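Local coordinates for protein Bug27 (Bordetella pertussis, PDB 2QPQ), which probably binds a small solute in the periplasm as a Venus flytrap receptor of the Bug family, presumably for uptake, at residues 124-138 and 153-165. Residues are numbered along the deposited sequence; the frame is centred on the assembly and turned at random.
Sequences AKQTNTQVTYGSCGN and AKTHMVHVPYKGC
Strands 132-135 and 158-161 are the two parallel strands of a beta-alpha-beta unit whose connecting helix is 141-153, and they meet through alternating backbone bonds such as Val160 N to Tyr133 O, 2.8 Å. Thr132 and Val160 put branched side chains, which suit extended backbone, on one face of the sheet. On the other, which helix 141-153 covers, Tyr133 leans across to the neighbouring strand. Its CG stands between the backbone N and the carbonyl carbon (chi1 68°), and this lays one ring face over His159 CA, 3.9 Å from the ring centroid. Met157 crosses this side chain at about a right angle, its CB 3.6 Å from Tyr133 CD2 and its sulfur oblique to the ring in a Met-aromatic contact. The phenol suits a buried place because its OH bonds Glu147 and the carbonyl of His143 on the crossover helix.

As in other periplasmic binding proteins of the Venus flytrap type, the C-terminal ends of the strands lead toward the cleft between the lobes. Here a disulfide joins Cys136 SG to Cys165 SG at 2.1 Å, tying the turn after one strand to the start of helix 165-173; a citrate, probably from crystallisation, lies near Cys136. Gly137 and Gly164 have backbone angles that a side chain would hinder.

At the far end, the imidazole of His156 packs one face on Thr127 CA. His156 ND1 donates to Lys125 O at 2.8 Å, the acceptor within the ring plane although the nitrogen sits above the carbonyl plane. The long, bent chain of Lys125 returns its ammonium to the opposite segment, NZ lying 2.8 Å from Lys154 O in the carbonyl plane. Between Thr129 OG1, Val131 N and His156 O, one water joins both segments.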
ATOM      1  N   ALA A 124     -18.839 -15.285  -8.696  1.00 27.61           N
ATOM      2  CA  ALA A 124     -18.904 -13.941  -9.271  1.00 28.16           C
ATOM      3  C   ALA A 124     -18.732 -13.875 -10.789  1.00 29.20           C
ATOM      4  O   ALA A 124     -18.665 -12.782 -11.349  1.00 27.04           O
ATOM      5  CB  ALA A 124     -17.879 -12.998  -8.555  1.00 27.57           C
ATOM      6  N   LYS A 125     -18.674 -15.038 -11.458  1.00 31.22           N
ATOM      7  CA  LYS A 125     -18.473 -15.058 -12.916  1.00 33.52           C
ATOM      8  C   LYS A 125     -19.516 -14.247 -13.695  1.00 35.14           C
ATOM      9  O   LYS A 125     -19.141 -13.468 -14.568  1.00 34.30           O
ATOM     10  CB  LYS A 125     -18.352 -16.499 -13.483  1.00 34.24           C
ATOM     11  CG  LYS A 125     -16.936 -16.961 -13.900  1.00 36.86           C
ATOM     12  CD  LYS A 125     -16.170 -15.961 -14.808  1.00 39.75           C
ATOM     13  CE  LYS A 125     -16.710 -15.946 -16.245  1.00 40.83           C
ATOM     14  NZ  LYS A 125     -16.969 -14.557 -16.784  1.00 42.63           N
ATOM     15  N   GLN A 126     -20.807 -14.417 -13.379  1.00 37.79           N
ATOM     16  CA  GLN A 126     -21.912 -13.701 -14.096  1.00 41.01           C
ATOM     17  C   GLN A 126     -22.154 -12.238 -13.608  1.00 41.08           C
ATOM     18  O   GLN A 126     -21.835 -11.924 -12.457  1.00 40.69           O
ATOM     19  CB  GLN A 126     -23.208 -14.539 -14.045  1.00 40.90           C
ATOM     20  CG  GLN A 126     -23.072 -15.957 -14.638  1.00 42.50           C
ATOM     21  CD  GLN A 126     -24.412 -16.642 -14.900  1.00 44.33           C
ATOM     22  OE1 GLN A 126     -25.303 -16.070 -15.539  1.00 49.04           O
ATOM     23  NE2 GLN A 126     -24.553 -17.895 -14.429  1.00 46.91           N
ATOM     24  N   THR A 127     -22.763 -11.404 -14.474  1.00 41.57           N
ATOM     25  CA  THR A 127     -22.763  -9.883 -14.484  1.00 42.35           C
ATOM     26  C   THR A 127     -23.472  -9.007 -13.413  1.00 42.02           C
ATOM     27  O   THR A 127     -22.885  -8.500 -12.438  1.00 41.91           O
ATOM     28  CB  THR A 127     -23.447  -9.425 -15.746  1.00 42.74           C
ATOM     29  OG1 THR A 127     -24.484 -10.375 -16.063  1.00 44.78           O
ATOM     30  CG2 THR A 127     -22.451  -9.300 -16.866  1.00 43.76           C
ATOM     31  N   ASN A 128     -24.741  -8.727 -13.668  1.00 41.16           N
ATOM     32  CA  ASN A 128     -25.614  -8.534 -12.552  1.00 39.19           C
ATOM     33  C   ASN A 128     -25.320  -9.888 -11.860  1.00 38.14           C
ATOM     34  O   ASN A 128     -24.912 -10.872 -12.532  1.00 39.09           O
ATOM     35  CB  ASN A 128     -27.070  -8.350 -13.002  1.00 38.11           C
ATOM     36  CG  ASN A 128     -27.199  -7.399 -14.210  1.00 39.00           C
ATOM     37  OD1 ASN A 128     -27.144  -6.193 -14.072  1.00 35.24           O
ATOM     38  ND2 ASN A 128     -27.363  -7.971 -15.402  1.00 42.59           N
ATOM     39  N   THR A 129     -25.544  -9.903 -10.560  1.00 36.93           N
ATOM     40  CA  THR A 129     -24.917 -10.746  -9.462  1.00 34.93           C
ATOM     41  C   THR A 129     -24.420  -9.832  -8.311  1.00 32.74           C
ATOM     42  O   THR A 129     -24.140  -8.589  -8.516  1.00 31.19           O
ATOM     43  CB  THR A 129     -23.842 -11.874  -9.771  1.00 35.50           C
ATOM     44  OG1 THR A 129     -22.546 -11.319 -10.114  1.00 36.52           O
ATOM     45  CG2 THR A 129     -24.342 -12.935 -10.774  1.00 37.80           C
ATOM     46  N   GLN A 130     -24.335 -10.463  -7.118  1.00 28.94           N
ATOM     47  CA  GLN A 130     -24.277  -9.757  -5.835  1.00 27.29           C
ATOM     48  C   GLN A 130     -23.141 -10.177  -4.881  1.00 25.80           C
ATOM     49  O   GLN A 130     -23.300 -10.091  -3.675  1.00 25.99           O
ATOM     50  CB  GLN A 130     -25.628  -9.886  -5.110  1.00 27.41           C
ATOM     51  CG  GLN A 130     -26.820  -9.290  -5.925  1.00 26.44           C
ATOM     52  CD  GLN A 130     -27.478 -10.291  -6.851  1.00 26.46           C
ATOM     53  OE1 GLN A 130     -27.694 -11.433  -6.479  1.00 25.97           O
ATOM     54  NE2 GLN A 130     -27.813  -9.861  -8.058  1.00 26.78           N
ATOM     55  N   VAL A 131     -21.996 -10.596  -5.417  1.00 23.65           N
ATOM     56  CA  VAL A 131     -20.808 -10.849  -4.585  1.00 21.27           C
ATOM     57  C   VAL A 131     -20.101  -9.503  -4.357  1.00 21.26           C
ATOM     58  O   VAL A 131     -19.543  -8.917  -5.291  1.00 21.13           O
ATOM     59  CB  VAL A 131     -19.876 -11.874  -5.263  1.00 21.36           C
ATOM     60  CG1 VAL A 131     -18.669 -12.271  -4.358  1.00 21.02           C
ATOM     61  CG2 VAL A 131     -20.671 -13.119  -5.665  1.00 19.61           C
ATOM     62  N   THR A 132     -20.164  -9.005  -3.119  1.00 19.81           N
ATOM     63  CA  THR A 132     -19.570  -7.723  -2.763  1.00 19.59           C
ATOM     64  C   THR A 132     -18.271  -8.037  -2.064  1.00 19.30           C
ATOM     65  O   THR A 132     -18.125  -9.100  -1.471  1.00 19.86           O
ATOM     66  CB  THR A 132     -20.501  -6.957  -1.807  1.00 19.64           C
ATOM     67  OG1 THR A 132     -20.882  -7.841  -0.729  1.00 22.04           O
ATOM     68  CG2 THR A 132     -21.769  -6.521  -2.548  1.00 19.73           C
ATOM     69  N   TYR A 133     -17.314  -7.124  -2.160  1.00 19.35           N
ATOM     70  CA  TYR A 133     -16.094  -7.225  -1.385  1.00 17.81           C
ATOM     71  C   TYR A 133     -15.816  -5.892  -0.755  1.00 17.68           C
ATOM     72  O   TYR A 133     -15.876  -4.860  -1.430  1.00 18.71           O
ATOM     73  CB  TYR A 133     -14.926  -7.658  -2.275  1.00 17.52           C
ATOM     74  CG  TYR A 133     -14.429  -6.664  -3.333  1.00 17.93           C
ATOM     75  CD1 TYR A 133     -13.322  -5.859  -3.079  1.00 19.63           C
ATOM     76  CD2 TYR A 133     -15.026  -6.573  -4.580  1.00 16.10           C
ATOM     77  CE1 TYR A 133     -12.851  -4.951  -4.012  1.00 20.35           C
ATOM     78  CE2 TYR A 133     -14.552  -5.650  -5.557  1.00 16.28           C
ATOM     79  CZ  TYR A 133     -13.456  -4.871  -5.249  1.00 18.64           C
ATOM     80  OH  TYR A 133     -12.929  -4.010  -6.147  1.00 20.40           O
ATOM     81  N   GLY A 134     -15.504  -5.901   0.528  1.00 17.71           N
ATOM     82  CA  GLY A 134     -15.031  -4.671   1.181  1.00 17.28           C
ATOM     83  C   GLY A 134     -13.590  -4.355   0.786  1.00 17.52           C
ATOM     84  O   GLY A 134     -12.862  -5.236   0.329  1.00 18.00           O
ATOM     85  N   SER A 135     -13.190  -3.085   0.886  1.00 17.40           N
ATOM     86  CA  SER A 135     -11.777  -2.728   0.792  1.00 17.65           C
ATOM     87  C   SER A 135     -11.459  -1.672   1.825  1.00 18.05           C
ATOM     88  O   SER A 135     -12.355  -1.176   2.469  1.00 16.99           O
ATOM     89  CB  SER A 135     -11.411  -2.202  -0.609  1.00 19.18           C
ATOM     90  OG  SER A 135     -11.789  -0.845  -0.722  1.00 19.47           O
ATOM     91  N   CYS A 136     -10.178  -1.306   1.909  1.00 17.63           N
ATOM     92  CA  CYS A 136      -9.646  -0.281   2.799  1.00 19.43           C
ATOM     93  C   CYS A 136      -9.972   1.153   2.289  1.00 18.15           C
ATOM     94  O   CYS A 136      -9.657   2.125   2.958  1.00 17.77           O
ATOM     95  CB  CYS A 136      -8.099  -0.512   2.950  1.00 19.21           C
ATOM     96  SG  CYS A 136      -7.858  -2.141   3.750  1.00 29.28           S
ATOM     97  N   GLY A 137     -10.642   1.275   1.136  1.00 18.17           N
ATOM     98  CA  GLY A 137     -11.076   2.577   0.667  1.00 16.96           C
ATOM     99  C   GLY A 137     -11.143   2.694  -0.843  1.00 17.38           C
ATOM    100  O   GLY A 137     -10.471   1.985  -1.588  1.00 17.24           O
ATOM    101  N   ASN A 138     -11.990   3.597  -1.285  1.00 16.89           N
ATOM    102  CA  ASN A 138     -12.115   3.915  -2.696  1.00 17.53           C
ATOM    103  C   ASN A 138     -10.768   4.423  -3.240  1.00 17.42           C
ATOM    104  O   ASN A 138     -10.173   5.385  -2.691  1.00 16.71           O
ATOM    105  CB  ASN A 138     -13.198   4.961  -2.815  1.00 18.72           C
ATOM    106  CG  ASN A 138     -13.808   4.997  -4.173  1.00 21.53           C
ATOM    107  OD1 ASN A 138     -13.929   3.974  -4.832  1.00 24.88           O
ATOM    108  ND2 ASN A 138     -14.178   6.178  -4.611  1.00 20.45           N
ATOM    109  N   ALA A 153      -9.872 -11.999 -14.251  1.00 29.96           N
ATOM    110  CA  ALA A 153     -10.577 -13.274 -14.142  1.00 30.48           C
ATOM    111  C   ALA A 153     -11.950 -13.196 -14.816  1.00 31.08           C
ATOM    112  O   ALA A 153     -12.716 -14.176 -14.815  1.00 32.16           O
ATOM    113  CB  ALA A 153     -10.723 -13.645 -12.717  1.00 30.43           C
ATOM    114  N   LYS A 154     -12.250 -12.014 -15.358  1.00 30.86           N
ATOM    115  CA  LYS A 154     -13.566 -11.662 -15.921  1.00 31.57           C
ATOM    116  C   LYS A 154     -14.725 -11.943 -14.955  1.00 29.73           C
ATOM    117  O   LYS A 154     -15.683 -12.637 -15.279  1.00 28.69           O
ATOM    118  CB  LYS A 154     -13.770 -12.323 -17.294  1.00 31.95           C
ATOM    119  CG  LYS A 154     -12.694 -11.899 -18.303  1.00 33.16           C
ATOM    120  CD  LYS A 154     -12.817 -12.653 -19.645  1.00 35.57           C
ATOM    121  CE  LYS A 154     -12.444 -14.164 -19.520  1.00 41.71           C
ATOM    122  NZ  LYS A 154     -11.809 -14.732 -20.789  1.00 41.49           N
ATOM    123  N   THR A 155     -14.630 -11.377 -13.750  1.00 28.18           N
ATOM    124  CA  THR A 155     -15.659 -11.575 -12.757  1.00 26.24           C
ATOM    125  C   THR A 155     -16.369 -10.240 -12.482  1.00 25.21           C
ATOM    126  O   THR A 155     -15.960  -9.174 -13.008  1.00 23.18           O
ATOM    127  CB  THR A 155     -15.126 -12.238 -11.438  1.00 26.41           C
ATOM    128  OG1 THR A 155     -14.035 -11.480 -10.881  1.00 27.22           O
ATOM    129  CG2 THR A 155     -14.656 -13.693 -11.700  1.00 28.05           C
ATOM    130  N   HIS A 156     -17.422 -10.316 -11.662  1.00 23.22           N
ATOM    131  CA  HIS A 156     -18.274  -9.152 -11.425  1.00 23.67           C
ATOM    132  C   HIS A 156     -18.529  -8.847  -9.940  1.00 22.96           C
ATOM    133  O   HIS A 156     -19.658  -8.566  -9.531  1.00 22.77           O
ATOM    134  CB  HIS A 156     -19.562  -9.316 -12.217  1.00 24.00           C
ATOM    135  CG  HIS A 156     -19.319  -9.432 -13.686  1.00 26.11           C
ATOM    136  ND1 HIS A 156     -19.255 -10.647 -14.327  1.00 28.43           N
ATOM    137  CD2 HIS A 156     -19.036  -8.496 -14.622  1.00 28.13           C
ATOM    138  CE1 HIS A 156     -18.969 -10.455 -15.604  1.00 28.52           C
ATOM    139  NE2 HIS A 156     -18.833  -9.159 -15.807  1.00 30.52           N
ATOM    140  N   MET A 157     -17.467  -8.914  -9.134  1.00 22.07           N
ATOM    141  CA  MET A 157     -17.572  -8.585  -7.715  1.00 21.59           C
ATOM    142  C   MET A 157     -17.834  -7.093  -7.595  1.00 20.56           C
ATOM    143  O   MET A 157     -17.277  -6.313  -8.373  1.00 19.61           O
ATOM    144  CB  MET A 157     -16.282  -8.897  -6.962  1.00 21.40           C
ATOM    145  CG  MET A 157     -15.860 -10.359  -7.024  1.00 22.99           C
ATOM    146  SD  MET A 157     -14.317 -10.561  -6.108  1.00 24.72           S
ATOM    147  CE  MET A 157     -13.225  -9.399  -6.915  1.00 25.51           C
ATOM    148  N   VAL A 158     -18.637  -6.722  -6.598  1.00 19.56           N
ATOM    149  CA  VAL A 158     -19.038  -5.338  -6.388  1.00 19.32           C
ATOM    150  C   VAL A 158     -18.288  -4.745  -5.193  1.00 18.60           C
ATOM    151  O   VAL A 158     -18.385  -5.254  -4.078  1.00 17.23           O
ATOM    152  CB  VAL A 158     -20.558  -5.229  -6.144  1.00 19.80           C
ATOM    153  CG1 VAL A 158     -20.949  -3.763  -5.688  1.00 20.06           C
ATOM    154  CG2 VAL A 158     -21.316  -5.658  -7.399  1.00 20.61           C
ATOM    155  N   HIS A 159     -17.571  -3.653  -5.439  1.00 17.17           N
ATOM    156  CA  HIS A 159     -16.719  -3.048  -4.404  1.00 17.75           C
ATOM    157  C   HIS A 159     -17.546  -2.252  -3.411  1.00 17.12           C
ATOM    158  O   HIS A 159     -18.399  -1.410  -3.788  1.00 18.11           O
ATOM    159  CB  HIS A 159     -15.665  -2.167  -5.078  1.00 17.91           C
ATOM    160  CG  HIS A 159     -14.917  -1.263  -4.151  1.00 18.27           C
ATOM    161  ND1 HIS A 159     -14.200  -1.713  -3.060  1.00 20.85           N
ATOM    162  CD2 HIS A 159     -14.748   0.080  -4.180  1.00 16.50           C
ATOM    163  CE1 HIS A 159     -13.618  -0.683  -2.459  1.00 15.89           C
ATOM    164  NE2 HIS A 159     -13.938   0.411  -3.122  1.00 19.70           N
ATOM    165  N   VAL A 160     -17.301  -2.516  -2.134  1.00 17.52           N
ATOM    166  CA  VAL A 160     -17.920  -1.726  -1.092  1.00 17.58           C
ATOM    167  C   VAL A 160     -16.761  -1.125  -0.267  1.00 17.52           C
ATOM    168  O   VAL A 160     -15.981  -1.867   0.371  1.00 18.06           O
ATOM    169  CB  VAL A 160     -18.875  -2.601  -0.210  1.00 17.84           C
ATOM    170  CG1 VAL A 160     -19.407  -1.770   0.986  1.00 16.46           C
ATOM    171  CG2 VAL A 160     -20.059  -3.253  -1.053  1.00 16.36           C
ATOM    172  N   PRO A 161     -16.585   0.209  -0.328  1.00 17.36           N
ATOM    173  CA  PRO A 161     -15.430   0.773   0.336  1.00 16.92           C
ATOM    174  C   PRO A 161     -15.671   0.975   1.827  1.00 17.33           C
ATOM    175  O   PRO A 161     -16.794   1.289   2.234  1.00 15.81           O
ATOM    176  CB  PRO A 161     -15.249   2.122  -0.361  1.00 15.97           C
ATOM    177  CG  PRO A 161     -16.698   2.530  -0.707  1.00 17.39           C
ATOM    178  CD  PRO A 161     -17.368   1.234  -1.061  1.00 16.40           C
ATOM    179  N   TYR A 162     -14.594   0.839   2.600  1.00 16.75           N
ATOM    180  CA  TYR A 162     -14.590   1.201   4.013  1.00 16.50           C
ATOM    181  C   TYR A 162     -13.569   2.298   4.287  1.00 16.96           C
ATOM    182  O   TYR A 162     -12.628   2.498   3.529  1.00 16.48           O
ATOM    183  CB  TYR A 162     -14.255  -0.039   4.881  1.00 16.46           C
ATOM    184  CG  TYR A 162     -15.431  -1.017   4.913  1.00 16.56           C
ATOM    185  CD1 TYR A 162     -16.309  -1.028   5.967  1.00 15.78           C
ATOM    186  CD2 TYR A 162     -15.664  -1.894   3.846  1.00 17.63           C
ATOM    187  CE1 TYR A 162     -17.394  -1.919   5.999  1.00 16.72           C
ATOM    188  CE2 TYR A 162     -16.765  -2.781   3.856  1.00 19.09           C
ATOM    189  CZ  TYR A 162     -17.617  -2.765   4.930  1.00 16.72           C
ATOM    190  OH  TYR A 162     -18.709  -3.588   4.950  1.00 18.90           O
ATOM    191  N   LYS A 163     -13.718   2.956   5.419  1.00 18.24           N
ATOM    192  CA  LYS A 163     -12.790   3.997   5.807  1.00 19.70           C
ATOM    193  C   LYS A 163     -11.579   3.335   6.511  1.00 19.96           C
ATOM    194  O   LYS A 163     -11.452   3.367   7.729  1.00 20.50           O
ATOM    195  CB  LYS A 163     -13.530   4.997   6.681  1.00 20.15           C
ATOM    196  CG  LYS A 163     -12.859   6.316   6.786  1.00 25.50           C
ATOM    197  CD  LYS A 163     -13.751   7.292   7.601  1.00 29.49           C
ATOM    198  CE  LYS A 163     -12.917   8.304   8.357  1.00 35.79           C
ATOM    199  NZ  LYS A 163     -11.815   8.941   7.579  1.00 36.83           N
ATOM    200  N   GLY A 164     -10.725   2.692   5.718  1.00 20.51           N
ATOM    201  CA  GLY A 164      -9.555   2.007   6.224  1.00 19.01           C
ATOM    202  C   GLY A 164      -9.790   0.523   6.458  1.00 19.32           C
ATOM    203  O   GLY A 164     -10.923   0.015   6.371  1.00 18.24           O
ATOM    204  N   CYS A 165      -8.717  -0.171   6.799  1.00 19.39           N
ATOM    205  CA  CYS A 165      -8.771  -1.610   6.948  1.00 20.94           C
ATOM    206  C   CYS A 165      -9.494  -2.046   8.218  1.00 19.90           C
ATOM    207  O   CYS A 165     -10.083  -3.128   8.246  1.00 19.37           O
ATOM    208  CB  CYS A 165      -7.375  -2.252   6.885  1.00 21.96           C
ATOM    209  SG  CYS A 165      -6.459  -2.048   5.306  1.00 27.01           S
TER
HETATM  210  O   HOH W   1     -22.154  -7.470 -10.260  1.00 24.05           O
HETATM  211  O   HOH W   2     -21.101 -10.324  -8.265  1.00 23.81           O